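Local coordinates for protein endo-1,4-beta-xylanase (Pseudoalteromonas haloplanktis, PDB 1H12) that hydrolyses internal beta-1,4 linkages of xylan as a cold-adapted family 8 glycoside hydrolase, and probably also cleaves cellulose and related beta-glucans, at residues 189-194 / 253-258. Numbering follows the deposited sequence.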
loop_
_atom_site.group_PDB
_atom_site.type_symbol
_atom_site.label_atom_id
_atom_site.label_comp_id
_atom_site.label_asym_id
_atom_site.label_seq_id
_atom_site.Cartn_x
_atom_site.Cartn_y
_atom_site.Cartn_z
ATOM N N ILE A 189 -10.581 -7.901 5.745
ATOM C CA ILE A 189 -9.300 -8.505 5.379
ATOM C C ILE A 189 -8.567 -9.024 6.593
ATOM O O ILE A 189 -8.443 -8.360 7.620
ATOM C CB ILE A 189 -8.479 -7.490 4.549
ATOM C CG1 ILE A 189 -7.297 -8.145 3.854
ATOM C CG2 ILE A 189 -8.063 -6.287 5.359
ATOM C CD1 ILE A 189 -7.633 -9.020 2.681
ATOM N N ARG A 190 -8.055 -10.242 6.471
ATOM C CA ARG A 190 -7.293 -10.863 7.527
ATOM C C ARG A 190 -5.842 -10.349 7.545
ATOM O O ARG A 190 -5.237 -10.077 6.533
ATOM C CB ARG A 190 -7.245 -12.374 7.292
ATOM C CG ARG A 190 -8.540 -13.086 7.620
ATOM C CD ARG A 190 -8.452 -14.562 7.283
ATOM N NE ARG A 190 -9.565 -15.356 7.781
ATOM C CZ ARG A 190 -9.703 -15.787 9.012
ATOM N NH1 ARG A 190 -8.772 -15.587 9.920
ATOM N NH2 ARG A 190 -10.800 -16.425 9.381
ATOM N N PHE A 191 -5.297 -10.325 8.781
ATOM C CA PHE A 191 -3.862 -10.354 8.922
ATOM C C PHE A 191 -3.287 -11.722 8.626
ATOM O O PHE A 191 -2.223 -11.834 8.012
ATOM C CB PHE A 191 -3.459 -9.890 10.330
ATOM C CG PHE A 191 -1.961 -9.873 10.512
ATOM C CD1 PHE A 191 -1.194 -8.909 9.938
ATOM C CD2 PHE A 191 -1.345 -10.849 11.286
ATOM C CE1 PHE A 191 0.163 -8.891 10.129
ATOM C CE2 PHE A 191 0.012 -10.857 11.435
ATOM C CZ PHE A 191 0.753 -9.863 10.888
ATOM N N SER A 192 -3.976 -12.778 9.060
ATOM C CA SER A 192 -3.501 -14.140 8.893
ATOM C C SER A 192 -4.655 -15.109 8.695
ATOM O O SER A 192 -5.642 -15.028 9.415
ATOM C CB SER A 192 -2.740 -14.581 10.133
ATOM O OG SER A 192 -2.384 -15.975 10.090
ATOM N N PRO A 193 -4.507 -16.079 7.813
ATOM C CA PRO A 193 -5.473 -17.181 7.751
ATOM C C PRO A 193 -5.629 -17.944 9.063
ATOM O O PRO A 193 -6.610 -18.641 9.249
ATOM C CB PRO A 193 -4.884 -18.130 6.692
ATOM C CG PRO A 193 -4.131 -17.226 5.805
ATOM C CD PRO A 193 -3.504 -16.222 6.736
ATOM N N TYR A 194 -4.621 -17.880 9.929
ATOM C CA TYR A 194 -4.499 -18.737 11.112
ATOM C C TYR A 194 -4.929 -18.071 12.391
ATOM O O TYR A 194 -4.866 -18.708 13.451
ATOM C CB TYR A 194 -3.095 -19.251 11.234
ATOM C CG TYR A 194 -2.605 -19.995 10.022
ATOM C CD1 TYR A 194 -2.990 -21.288 9.742
ATOM C CD2 TYR A 194 -1.820 -19.351 9.076
ATOM C CE1 TYR A 194 -2.624 -21.921 8.599
ATOM C CE2 TYR A 194 -1.432 -19.967 7.921
ATOM C CZ TYR A 194 -1.823 -21.266 7.687
ATOM O OH TYR A 194 -1.419 -21.899 6.528
ATOM N N THR A 253 -2.681 2.044 14.440
ATOM C CA THR A 253 -1.756 1.035 14.925
ATOM C C THR A 253 -1.557 -0.102 13.918
ATOM O O THR A 253 -2.317 -0.261 12.960
ATOM C CB THR A 253 -2.148 0.508 16.300
ATOM O OG1 THR A 253 -3.339 -0.281 16.233
ATOM C CG2 THR A 253 -2.397 1.655 17.264
ATOM N N PHE A 254 -0.529 -0.882 14.180
ATOM C CA PHE A 254 -0.157 -2.056 13.409
ATOM C C PHE A 254 -1.309 -3.051 13.261
ATOM O O PHE A 254 -1.676 -3.456 12.167
ATOM C CB PHE A 254 1.076 -2.673 14.099
ATOM C CG PHE A 254 1.508 -4.013 13.607
ATOM C CD1 PHE A 254 1.351 -4.436 12.289
ATOM C CD2 PHE A 254 2.116 -4.896 14.500
ATOM C CE1 PHE A 254 1.780 -5.716 11.899
ATOM C CE2 PHE A 254 2.537 -6.159 14.127
ATOM C CZ PHE A 254 2.357 -6.562 12.843
ATOM N N LEU A 255 -1.873 -3.472 14.406
ATOM C CA LEU A 255 -2.893 -4.491 14.449
ATOM C C LEU A 255 -4.129 -3.984 15.178
ATOM O O LEU A 255 -4.049 -3.164 16.095
ATOM C CB LEU A 255 -2.388 -5.766 15.150
ATOM C CG LEU A 255 -1.282 -6.499 14.403
ATOM C CD1 LEU A 255 -0.748 -7.634 15.241
ATOM C CD2 LEU A 255 -1.752 -7.019 13.045
ATOM N N SER A 256 -5.293 -4.515 14.768
ATOM C CA SER A 256 -6.562 -4.160 15.327
ATOM C C SER A 256 -7.481 -5.357 15.398
ATOM O O SER A 256 -7.437 -6.255 14.525
ATOM C CB SER A 256 -7.239 -3.097 14.415
ATOM O OG SER A 256 -8.503 -2.661 14.876
ATOM N N ARG A 257 -8.369 -5.367 16.365
ATOM C CA ARG A 257 -9.498 -6.277 16.344
ATOM C C ARG A 257 -10.527 -5.809 15.336
ATOM O O ARG A 257 -10.440 -4.699 14.798
ATOM C CB ARG A 257 -10.122 -6.385 17.766
ATOM C CG ARG A 257 -9.098 -6.810 18.782
ATOM C CD ARG A 257 -8.503 -8.133 18.400
ATOM N NE ARG A 257 -7.674 -8.738 19.454
ATOM C CZ ARG A 257 -7.098 -9.899 19.333
ATOM N NH1 ARG A 257 -7.230 -10.604 18.212
ATOM N NH2 ARG A 257 -6.358 -10.404 20.302
ATOM N N LEU A 258 -11.540 -6.637 15.068
ATOM C CA LEU A 258 -12.519 -6.324 14.026
ATOM C C LEU A 258 -13.451 -5.205 14.383
ATOM O O LEU A 258 -14.089 -4.655 13.523
ATOM C CB LEU A 258 -13.229 -7.590 13.587
ATOM C CG LEU A 258 -12.365 -8.676 13.004
ATOM C CD1 LEU A 258 -13.226 -9.739 12.361
ATOM C CD2 LEU A 258 -11.289 -8.275 12.098
#
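Phe-191 reaches across from the loop after strand 188-189 and sets one ring face against Leu-255, whose CD2 methyl lies over that face, 3.9 Å from the ring centroid, a CH-pi contact. The methyl is shifted toward the rim, over the CG-CD1 side, with CD2 3.7 Å from Phe-191 CD1. The CB bond of Phe-191 already points toward the 253-258 loop, and with CG anti to the backbone N (chi1 -179°) the ring continues that way. Farther out on the ring, Phe-191 CE1 meets CE1 of Phe-254 at 4.0 Å, and the two CZ atoms also come near each other; the ring planes stand nearly perpendicular (85°) in an oblique pair. Leu-255 also serves the second ring, its CG lying 3.6 Å above the plane of Phe-254, over the centre, so one leucine packs on both phenylalanines. Backbone hydrogen bonds tie Phe-191 to Leu-198 and Phe-254 to Trp-277. An alanine in place of Phe-191 would probably leave the Leu-255 methyl and CE1 and CZ of Phe-254 without their aromatic partner, opening a gap where the ring now lies. Across these two segments the contact is wholly apolar, joining two irregular loops by dispersion and shape rather than by directed polar bonds.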